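Local coordinates for protein probable TonB-dependent siderophore receptor PiuA (Acinetobacter baumannii, PDB 5FP1) that probably takes part in the first step of iron uptake across the outer membrane by binding iron-chelating siderophores, possibly including ferric enterobactin, at residues D159-G168 against R179-A190; H278-I286 against Q333-D341. All coordinates share one frame; numbering follows the deposited sequence.

Contact 1: D159-G168 against R179-A190; sequences DNYQRITLDG and RVAVLGHQNEKA
Asp159 and Glu188 meet at one end of an antiparallel hairpin in the wall of the TonB-dependent receptor barrel. Asp159 and Asn160 both have left-handed backbone angles and sit in the tight turn between strands 149-157 and 161-171. Asp159 O accepts the backbone N of Glu188 at 3.1 Å. Asp159 OD1 and Glu188 OE1 are 4.3 Å apart, and one water donates to both. This bridge would be expected to ease the repulsion between the carboxylates. Asp159 OD2 lies against Ala190 CA and takes the backbone N of Gly191. Glu188 OE2 receives Asn160 ND2 at 2.8 Å; the donor comes from above the carboxylate plane.

Gln186 and Gln162 are a hydrogen-bonded pair of the antiparallel strands. Gln186 CG lies between the backbone N and the carbonyl carbon (chi1 65°), and its extended chain runs alongside that of Gln162. The amides are turned 43° apart. Gln186 OE1 is 3.1 Å from Gln162 NE2, but the angle is too poor for a hydrogen bond.

The opposite face carries Arg163, Leu183 and His185. It turns toward the plug: Arg163 NH1 forms a salt bridge with Glu110. Leu183 CD1 covers one face of the Arg163 guanidinium. His185 puts an edge to the face of the Tyr161 ring, planes 80° apart. His185 NE2 donates to Asn187 OD1 in the plane of the imidazole, which helps to fix the ring's rotation.

At the far end Arg179 and Asp167, both buried, form a salt bridge. The guanidinium grips the carboxylate side-on, and the two flat groups are nearly coplanar. Arg179 NE reaches Asp167 OD1 at 2.9 Å. Arg179 NH2 reaches Asp167 OD2 at 2.6 Å, and each oxygen uses its syn lone pair.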
loop_
_atom_site.group_PDB
_atom_site.type_symbol
_atom_site.label_atom_id
_atom_site.label_comp_id
_atom_site.label_asym_id
_atom_site.label_seq_id
_atom_site.Cartn_x
_atom_site.Cartn_y
_atom_site.Cartn_z
ATOM N N ASP A 159 -16.680 -18.366 7.854
ATOM C CA ASP A 159 -15.272 -18.750 8.085
ATOM C C ASP A 159 -14.679 -18.056 9.298
ATOM O O ASP A 159 -13.544 -17.564 9.278
ATOM C CB ASP A 159 -14.441 -18.537 6.814
ATOM C CG ASP A 159 -14.729 -19.598 5.756
ATOM O OD1 ASP A 159 -14.845 -20.783 6.141
ATOM O OD2 ASP A 159 -14.876 -19.278 4.550
ATOM N N ASN A 160 -15.474 -18.052 10.373
ATOM C CA ASN A 160 -15.047 -17.644 11.709
ATOM C C ASN A 160 -14.537 -16.207 11.776
ATOM O O ASN A 160 -13.593 -15.908 12.478
ATOM C CB ASN A 160 -14.009 -18.614 12.265
ATOM C CG ASN A 160 -14.624 -19.971 12.588
ATOM O OD1 ASN A 160 -15.700 -20.044 13.178
ATOM N ND2 ASN A 160 -13.972 -21.044 12.167
ATOM N N TYR A 161 -15.215 -15.336 11.058
ATOM C CA TYR A 161 -15.012 -13.887 11.175
ATOM C C TYR A 161 -15.740 -13.345 12.395
ATOM O O TYR A 161 -16.938 -13.589 12.571
ATOM C CB TYR A 161 -15.553 -13.267 9.906
ATOM C CG TYR A 161 -15.480 -11.770 9.744
ATOM C CD1 TYR A 161 -16.288 -10.922 10.502
ATOM C CD2 TYR A 161 -14.669 -11.197 8.770
ATOM C CE1 TYR A 161 -16.266 -9.560 10.309
ATOM C CE2 TYR A 161 -14.640 -9.831 8.569
ATOM C CZ TYR A 161 -15.451 -9.014 9.331
ATOM O OH TYR A 161 -15.444 -7.657 9.137
ATOM N N GLN A 162 -15.015 -12.631 13.250
ATOM C CA GLN A 162 -15.628 -11.836 14.323
ATOM C C GLN A 162 -14.871 -10.552 14.469
ATOM O O GLN A 162 -13.645 -10.569 14.532
ATOM C CB GLN A 162 -15.578 -12.589 15.666
ATOM C CG GLN A 162 -16.237 -13.960 15.621
ATOM C CD GLN A 162 -15.822 -14.827 16.800
ATOM O OE1 GLN A 162 -15.662 -14.338 17.911
ATOM N NE2 GLN A 162 -15.630 -16.117 16.555
ATOM N N ARG A 163 -15.586 -9.437 14.547
ATOM C CA ARG A 163 -14.941 -8.135 14.635
ATOM C C ARG A 163 -15.759 -7.197 15.504
ATOM O O ARG A 163 -16.971 -7.081 15.321
ATOM C CB ARG A 163 -14.813 -7.530 13.231
ATOM C CG ARG A 163 -14.039 -6.223 13.180
ATOM C CD ARG A 163 -14.016 -5.698 11.763
ATOM N NE ARG A 163 -13.326 -4.415 11.619
ATOM C CZ ARG A 163 -12.008 -4.266 11.463
ATOM N NH1 ARG A 163 -11.197 -5.314 11.481
ATOM N NH2 ARG A 163 -11.493 -3.057 11.312
ATOM N N ILE A 164 -15.105 -6.544 16.442
ATOM C CA ILE A 164 -15.759 -5.518 17.248
ATOM C C ILE A 164 -14.916 -4.275 17.169
ATOM O O ILE A 164 -13.696 -4.333 17.341
ATOM C CB ILE A 164 -15.864 -5.968 18.729
ATOM C CG1 ILE A 164 -16.779 -7.183 18.847
ATOM C CG2 ILE A 164 -16.402 -4.837 19.603
ATOM C CD1 ILE A 164 -16.641 -7.938 20.152
ATOM N N THR A 165 -15.550 -3.148 16.882
ATOM C CA THR A 165 -14.885 -1.864 17.007
ATOM C C THR A 165 -15.732 -0.942 17.870
ATOM O O THR A 165 -16.955 -1.058 17.894
ATOM C CB THR A 165 -14.714 -1.179 15.642
ATOM O OG1 THR A 165 -15.980 -1.081 15.029
ATOM C CG2 THR A 165 -13.808 -1.975 14.723
ATOM N N LEU A 166 -15.060 -0.036 18.563
ATOM C CA LEU A 166 -15.702 1.003 19.369
ATOM C C LEU A 166 -14.938 2.281 19.155
ATOM O O LEU A 166 -13.714 2.265 19.136
ATOM C CB LEU A 166 -15.669 0.636 20.849
ATOM C CG LEU A 166 -17.021 0.132 21.334
ATOM C CD1 LEU A 166 -16.952 -1.361 21.580
ATOM C CD2 LEU A 166 -17.450 0.875 22.589
ATOM N N ASP A 167 -15.652 3.387 18.965
ATOM C CA ASP A 167 -15.033 4.692 18.668
ATOM C C ASP A 167 -15.799 5.765 19.486
ATOM O O ASP A 167 -16.947 6.062 19.187
ATOM C CB ASP A 167 -15.153 4.974 17.180
ATOM C CG ASP A 167 -14.464 6.274 16.742
ATOM O OD1 ASP A 167 -13.825 6.934 17.584
ATOM O OD2 ASP A 167 -14.576 6.646 15.539
ATOM N N GLY A 168 -15.173 6.306 20.512
ATOM C CA GLY A 168 -15.823 7.315 21.368
ATOM C C GLY A 168 -15.041 8.609 21.385
ATOM O O GLY A 168 -13.813 8.603 21.472
ATOM N N ARG A 179 -10.469 11.202 22.138
ATOM C CA ARG A 179 -11.106 10.180 21.321
ATOM C C ARG A 179 -10.331 8.878 21.503
ATOM O O ARG A 179 -9.134 8.896 21.740
ATOM C CB ARG A 179 -11.089 10.602 19.863
ATOM C CG ARG A 179 -11.826 9.664 18.943
ATOM C CD ARG A 179 -11.774 10.173 17.522
ATOM N NE ARG A 179 -12.611 9.379 16.634
ATOM C CZ ARG A 179 -12.979 9.769 15.420
ATOM N NH1 ARG A 179 -12.562 10.930 14.933
ATOM N NH2 ARG A 179 -13.761 8.994 14.690
ATOM N N VAL A 180 -11.023 7.753 21.449
ATOM C CA VAL A 180 -10.338 6.467 21.427
ATOM C C VAL A 180 -11.100 5.504 20.536
ATOM O O VAL A 180 -12.325 5.425 20.602
ATOM C CB VAL A 180 -10.158 5.879 22.828
ATOM C CG1 VAL A 180 -11.492 5.574 23.468
ATOM C CG2 VAL A 180 -9.312 4.610 22.759
ATOM N N ALA A 181 -10.374 4.812 19.653
ATOM C CA ALA A 181 -10.942 3.701 18.885
ATOM C C ALA A 181 -10.271 2.411 19.345
ATOM O O ALA A 181 -9.092 2.406 19.687
ATOM C CB ALA A 181 -10.745 3.918 17.394
ATOM N N VAL A 182 -11.038 1.338 19.420
ATOM C CA VAL A 182 -10.516 0.062 19.886
ATOM C C VAL A 182 -10.991 -1.001 18.912
ATOM O O VAL A 182 -12.058 -0.870 18.316
ATOM C CB VAL A 182 -10.990 -0.289 21.312
ATOM C CG1 VAL A 182 -10.202 -1.456 21.853
ATOM C CG2 VAL A 182 -10.805 0.887 22.258
ATOM N N LEU A 183 -10.179 -2.040 18.746
ATOM C CA LEU A 183 -10.418 -3.067 17.745
ATOM C C LEU A 183 -10.078 -4.421 18.335
ATOM O O LEU A 183 -9.025 -4.590 18.949
ATOM C CB LEU A 183 -9.547 -2.844 16.490
ATOM C CG LEU A 183 -9.506 -4.018 15.490
ATOM C CD1 LEU A 183 -10.800 -4.114 14.713
ATOM C CD2 LEU A 183 -8.306 -3.904 14.540
ATOM N N GLY A 184 -10.969 -5.370 18.075
ATOM C CA GLY A 184 -10.706 -6.790 18.224
ATOM C C GLY A 184 -11.180 -7.510 16.988
ATOM O O GLY A 184 -12.312 -7.344 16.565
ATOM N N HIS A 185 -10.316 -8.324 16.382
ATOM C CA HIS A 185 -10.658 -8.918 15.098
ATOM C C HIS A 185 -10.054 -10.292 14.906
ATOM O O HIS A 185 -8.907 -10.513 15.251
ATOM C CB HIS A 185 -10.173 -8.040 13.955
ATOM C CG HIS A 185 -10.407 -8.633 12.603
ATOM N ND1 HIS A 185 -11.460 -8.267 11.806
ATOM C CD2 HIS A 185 -9.737 -9.597 11.923
ATOM C CE1 HIS A 185 -11.450 -8.995 10.700
ATOM N NE2 HIS A 185 -10.403 -9.795 10.741
ATOM N N GLN A 186 -10.833 -11.197 14.326
ATOM C CA GLN A 186 -10.299 -12.487 13.844
ATOM C C GLN A 186 -11.062 -12.929 12.636
ATOM O O GLN A 186 -12.275 -12.659 12.509
ATOM C CB GLN A 186 -10.360 -13.585 14.908
ATOM C CG GLN A 186 -11.768 -13.978 15.320
ATOM C CD GLN A 186 -11.809 -15.235 16.191
ATOM O OE1 GLN A 186 -12.562 -16.167 15.917
ATOM N NE2 GLN A 186 -11.005 -15.260 17.226
ATOM N N ASN A 187 -10.361 -13.605 11.729
ATOM C CA ASN A 187 -11.009 -14.287 10.623
ATOM C C ASN A 187 -10.086 -15.339 10.037
ATOM O O ASN A 187 -8.853 -15.203 10.089
ATOM C CB ASN A 187 -11.465 -13.303 9.524
ATOM C CG ASN A 187 -10.315 -12.785 8.659
ATOM O OD1 ASN A 187 -9.584 -11.882 9.067
ATOM N ND2 ASN A 187 -10.188 -13.320 7.451
ATOM N N GLU A 188 -10.684 -16.381 9.482
ATOM C CA GLU A 188 -9.978 -17.308 8.611
ATOM C C GLU A 188 -10.111 -16.779 7.206
ATOM O O GLU A 188 -11.115 -16.161 6.875
ATOM C CB GLU A 188 -10.594 -18.701 8.673
ATOM C CG GLU A 188 -10.476 -19.337 10.032
ATOM C CD GLU A 188 -11.250 -20.645 10.107
ATOM O OE1 GLU A 188 -11.711 -21.159 9.054
ATOM O OE2 GLU A 188 -11.376 -21.145 11.232
ATOM N N LYS A 189 -9.099 -17.011 6.373
ATOM C CA LYS A 189 -9.184 -16.608 4.982
ATOM C C LYS A 189 -10.378 -17.331 4.356
ATOM O O LYS A 189 -10.479 -18.565 4.412
ATOM C CB LYS A 189 -7.907 -16.945 4.230
ATOM C CG LYS A 189 -7.916 -16.433 2.810
ATOM C CD LYS A 189 -6.653 -16.847 2.074
ATOM C CE LYS A 189 -6.645 -16.291 0.646
ATOM N NZ LYS A 189 -5.568 -16.895 -0.189
ATOM N N ALA A 190 -11.257 -16.571 3.730
ATOM C CA ALA A 190 -12.534 -17.122 3.268
ATOM C C ALA A 190 -12.330 -18.144 2.164
ATOM O O ALA A 190 -11.600 -17.892 1.185
ATOM C CB ALA A 190 -13.426 -15.993 2.754
HETATM O O HOH W 1 -14.195 -22.118 8.282
#

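Contact 2: H278-I286 against Q333-D341; sequences HDLTDNITI and QLALTGKFD
Leu334 and Ile286 cross at a slant, with Leu334 CD1 3.8 Å from Ile286 CD1. Ala335 follows, and its O faces Ile286 CA. A water donates to Ala335 O and to Thr285 O, and also meets Thr337 OG1, so it joins both strands.

Leu336 has CG anti to its backbone N (chi1 -179°). This swings CD1 over to the other strand. Leu336 CD1 packs on Ile284 CG2 at 3.6 Å. It also meets Leu280 CD1 at 3.9 Å, and those two side chains cross at about a right angle.

Thr337 and Thr285 are a hydrogen-bonded pair, their side chains on the face opposite Leu336 and Ile284. Thr337 N donates to Thr285 O, and Thr285 N donates to Thr337 O, both at 2.9 Å. Thr285 OG1 turns back within its own segment and donates to Asp279 OD1, approaching it from above the carboxylate plane. Asp279 also has a salt bridge to Arg216.

Gly338 forms a non-hydrogen-bonded pair with Ile284. Its backbone angles, with phi positive, would jam a CB against the preceding carbonyl; a CB would also meet Asn283 O, 3.0 Å from Gly338 CA. Lys339 N donates to that same Asn283 O. The Lys339 chain bends at its last torsion (chi4 78°), which brings NZ to Asn283 OD1 at 3.2 Å, above the amide plane.

Asn283 belongs to the short turn 280-283, where Thr281 OG1 accepts the backbone N of Asn283 in an ST turn. Short turns between long antiparallel strands are typical of the periplasmic rim of a TonB-dependent receptor barrel, and this arrangement is consistent with that place.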
loop_
_atom_site.group_PDB
_atom_site.type_symbol
_atom_site.label_atom_id
_atom_site.label_comp_id
_atom_site.label_asym_id
_atom_site.label_seq_id
_atom_site.Cartn_x
_atom_site.Cartn_y
_atom_site.Cartn_z
ATOM N N HIS A 278 0.098 26.975 15.307
ATOM C CA HIS A 278 -0.165 28.357 15.733
ATOM C C HIS A 278 -0.496 29.213 14.524
ATOM O O HIS A 278 0.262 29.237 13.555
ATOM C CB HIS A 278 1.015 28.954 16.473
ATOM C CG HIS A 278 0.751 30.347 16.959
ATOM N ND1 HIS A 278 -0.324 30.655 17.767
ATOM C CD2 HIS A 278 1.390 31.518 16.716
ATOM C CE1 HIS A 278 -0.329 31.956 18.011
ATOM N NE2 HIS A 278 0.699 32.501 17.385
ATOM N N ASP A 279 -1.642 29.877 14.576
ATOM C CA ASP A 279 -2.067 30.794 13.526
ATOM C C ASP A 279 -1.412 32.164 13.720
ATOM O O ASP A 279 -1.807 32.949 14.590
ATOM C CB ASP A 279 -3.586 30.929 13.525
ATOM C CG ASP A 279 -4.287 29.636 13.234
ATOM O OD1 ASP A 279 -3.651 28.711 12.673
ATOM O OD2 ASP A 279 -5.486 29.525 13.560
ATOM N N LEU A 280 -0.396 32.435 12.916
ATOM C CA LEU A 280 0.320 33.696 12.967
ATOM C C LEU A 280 -0.552 34.839 12.504
ATOM O O LEU A 280 -0.394 35.953 12.988
ATOM C CB LEU A 280 1.579 33.652 12.114
ATOM C CG LEU A 280 2.598 32.646 12.604
ATOM C CD1 LEU A 280 3.620 32.344 11.531
ATOM C CD2 LEU A 280 3.264 33.207 13.841
ATOM N N THR A 281 -1.465 34.569 11.578
ATOM C CA THR A 281 -2.524 35.518 11.246
ATOM C C THR A 281 -3.712 34.685 10.962
ATOM O O THR A 281 -3.619 33.467 11.034
ATOM C CB THR A 281 -2.202 36.324 9.982
ATOM O OG1 THR A 281 -2.305 35.473 8.824
ATOM C CG2 THR A 281 -0.810 36.914 10.081
ATOM N N ASP A 282 -4.831 35.295 10.589
ATOM C CA ASP A 282 -5.991 34.509 10.180
ATOM C C ASP A 282 -5.735 33.670 8.918
ATOM O O ASP A 282 -6.549 32.815 8.564
ATOM C CB ASP A 282 -7.200 35.408 9.914
ATOM C CG ASP A 282 -7.694 36.112 11.161
ATOM O OD1 ASP A 282 -7.645 35.516 12.263
ATOM O OD2 ASP A 282 -8.137 37.273 11.034
ATOM N N ASN A 283 -4.648 33.938 8.213
ATOM C CA ASN A 283 -4.387 33.217 6.953
ATOM C C ASN A 283 -3.039 32.481 6.871
ATOM O O ASN A 283 -2.706 31.927 5.820
ATOM C CB ASN A 283 -4.421 34.199 5.785
ATOM C CG ASN A 283 -5.796 34.755 5.527
ATOM O OD1 ASN A 283 -6.806 34.045 5.571
ATOM N ND2 ASN A 283 -5.840 36.031 5.239
ATOM N N ILE A 284 -2.235 32.554 7.922
ATOM C CA ILE A 284 -0.932 31.902 7.936
ATOM C C ILE A 284 -0.744 31.119 9.237
ATOM O O ILE A 284 -0.895 31.660 10.345
ATOM C CB ILE A 284 0.194 32.911 7.745
ATOM C CG1 ILE A 284 -0.017 33.653 6.424
ATOM C CG2 ILE A 284 1.560 32.231 7.770
ATOM C CD1 ILE A 284 0.871 34.854 6.270
ATOM N N THR A 285 -0.401 29.841 9.086
ATOM C CA THR A 285 -0.293 28.906 10.202
ATOM C C THR A 285 1.099 28.264 10.154
ATOM O O THR A 285 1.597 27.922 9.068
ATOM C CB THR A 285 -1.418 27.837 10.113
ATOM O OG1 THR A 285 -2.695 28.473 10.194
ATOM C CG2 THR A 285 -1.340 26.789 11.223
ATOM N N ILE A 286 1.731 28.139 11.321
ATOM C CA ILE A 286 2.962 27.361 11.463
ATOM C C ILE A 286 2.625 26.087 12.225
ATOM O O ILE A 286 1.920 26.129 13.260
ATOM C CB ILE A 286 4.089 28.149 12.158
ATOM C CG1 ILE A 286 5.372 27.332 12.231
ATOM C CG2 ILE A 286 3.681 28.600 13.569
ATOM C CD1 ILE A 286 6.113 27.176 10.920
ATOM N N GLN A 333 8.367 17.288 11.032
ATOM C CA GLN A 333 8.036 18.172 9.895
ATOM C C GLN A 333 7.604 19.534 10.434
ATOM O O GLN A 333 6.704 19.620 11.274
ATOM C CB GLN A 333 6.849 17.638 9.102
ATOM C CG GLN A 333 7.066 16.312 8.444
ATOM C CD GLN A 333 5.828 15.840 7.696
ATOM O OE1 GLN A 333 4.707 16.190 8.054
ATOM N NE2 GLN A 333 6.033 15.013 6.674
ATOM N N LEU A 334 8.189 20.587 9.884
ATOM C CA LEU A 334 7.832 21.969 10.235
ATOM C C LEU A 334 7.338 22.623 8.951
ATOM O O LEU A 334 8.047 22.598 7.946
ATOM C CB LEU A 334 9.085 22.686 10.752
ATOM C CG LEU A 334 8.979 24.150 11.184
ATOM C CD1 LEU A 334 8.064 24.243 12.389
ATOM C CD2 LEU A 334 10.367 24.655 11.516
ATOM N N ALA A 335 6.098 23.109 8.953
ATOM C CA ALA A 335 5.467 23.621 7.744
ATOM C C ALA A 335 4.788 24.945 8.045
ATOM O O ALA A 335 4.017 25.055 8.997
ATOM C CB ALA A 335 4.421 22.660 7.221
ATOM N N LEU A 336 5.051 25.920 7.192
ATOM C CA LEU A 336 4.314 27.180 7.199
ATOM C C LEU A 336 3.347 27.163 6.022
ATOM O O LEU A 336 3.763 27.029 4.858
ATOM C CB LEU A 336 5.314 28.318 7.035
ATOM C CG LEU A 336 4.727 29.734 7.054
ATOM C CD1 LEU A 336 4.312 30.079 8.465
ATOM C CD2 LEU A 336 5.768 30.722 6.559
ATOM N N THR A 337 2.059 27.288 6.319
ATOM C CA THR A 337 1.040 27.214 5.308
ATOM C C THR A 337 0.138 28.442 5.337
ATOM O O THR A 337 0.023 29.135 6.352
ATOM C CB THR A 337 0.114 26.001 5.520
ATOM O OG1 THR A 337 -0.394 26.018 6.861
ATOM C CG2 THR A 337 0.861 24.687 5.277
ATOM N N GLY A 338 -0.559 28.670 4.238
ATOM C CA GLY A 338 -1.609 29.666 4.238
ATOM C C GLY A 338 -1.772 30.321 2.895
ATOM O O GLY A 338 -1.507 29.716 1.850
ATOM N N LYS A 339 -2.230 31.566 2.919
ATOM C CA LYS A 339 -2.399 32.315 1.684
ATOM C C LYS A 339 -1.985 33.762 1.839
ATOM O O LYS A 339 -2.080 34.344 2.926
ATOM C CB LYS A 339 -3.823 32.194 1.164
ATOM C CG LYS A 339 -4.915 32.346 2.181
ATOM C CD LYS A 339 -6.162 31.608 1.713
ATOM C CE LYS A 339 -7.244 31.610 2.784
ATOM N NZ LYS A 339 -7.957 32.917 2.847
ATOM N N PHE A 340 -1.454 34.303 0.750
ATOM C CA PHE A 340 -1.067 35.693 0.671
ATOM C C PHE A 340 -1.482 36.238 -0.697
ATOM O O PHE A 340 -1.126 35.678 -1.734
ATOM C CB PHE A 340 0.440 35.841 0.847
ATOM C CG PHE A 340 0.893 37.260 0.855
ATOM C CD1 PHE A 340 0.389 38.151 1.799
ATOM C CD2 PHE A 340 1.803 37.720 -0.084
ATOM C CE1 PHE A 340 0.790 39.475 1.810
ATOM C CE2 PHE A 340 2.210 39.046 -0.076
ATOM C CZ PHE A 340 1.705 39.922 0.872
ATOM N N ASP A 341 -2.253 37.316 -0.691
ATOM C CA ASP A 341 -2.718 37.955 -1.927
ATOM C C ASP A 341 -1.970 39.279 -2.082
ATOM O O ASP A 341 -2.162 40.183 -1.280
ATOM C CB ASP A 341 -4.234 38.172 -1.834
ATOM C CG ASP A 341 -4.818 38.925 -3.030
ATOM O OD1 ASP A 341 -4.075 39.552 -3.819
ATOM O OD2 ASP A 341 -6.055 38.886 -3.178
HETATM O O HOH W 2 1.200 24.683 8.736
#

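How the contacts relate
Both contacts join neighbouring antiparallel strands in the barrel wall, but they share no strand. Their centres are about 39 Å apart, and their nearest atoms about 19 Å. Contact 1 is partly buried and runs along most of its hairpin, with paired residues from Gln162 to Gly168. One of its faces meets the plug, and it is rich in charge: a buried salt bridge, an arginine tied to Glu110 and a water between acids. Contact 2 lies on the surface, covers about half the area and involves a strand that is only starting after a turn. Its side chains are mainly aliphatic on one face and threonine on the other, with a single lysine-asparagine link beside the turn.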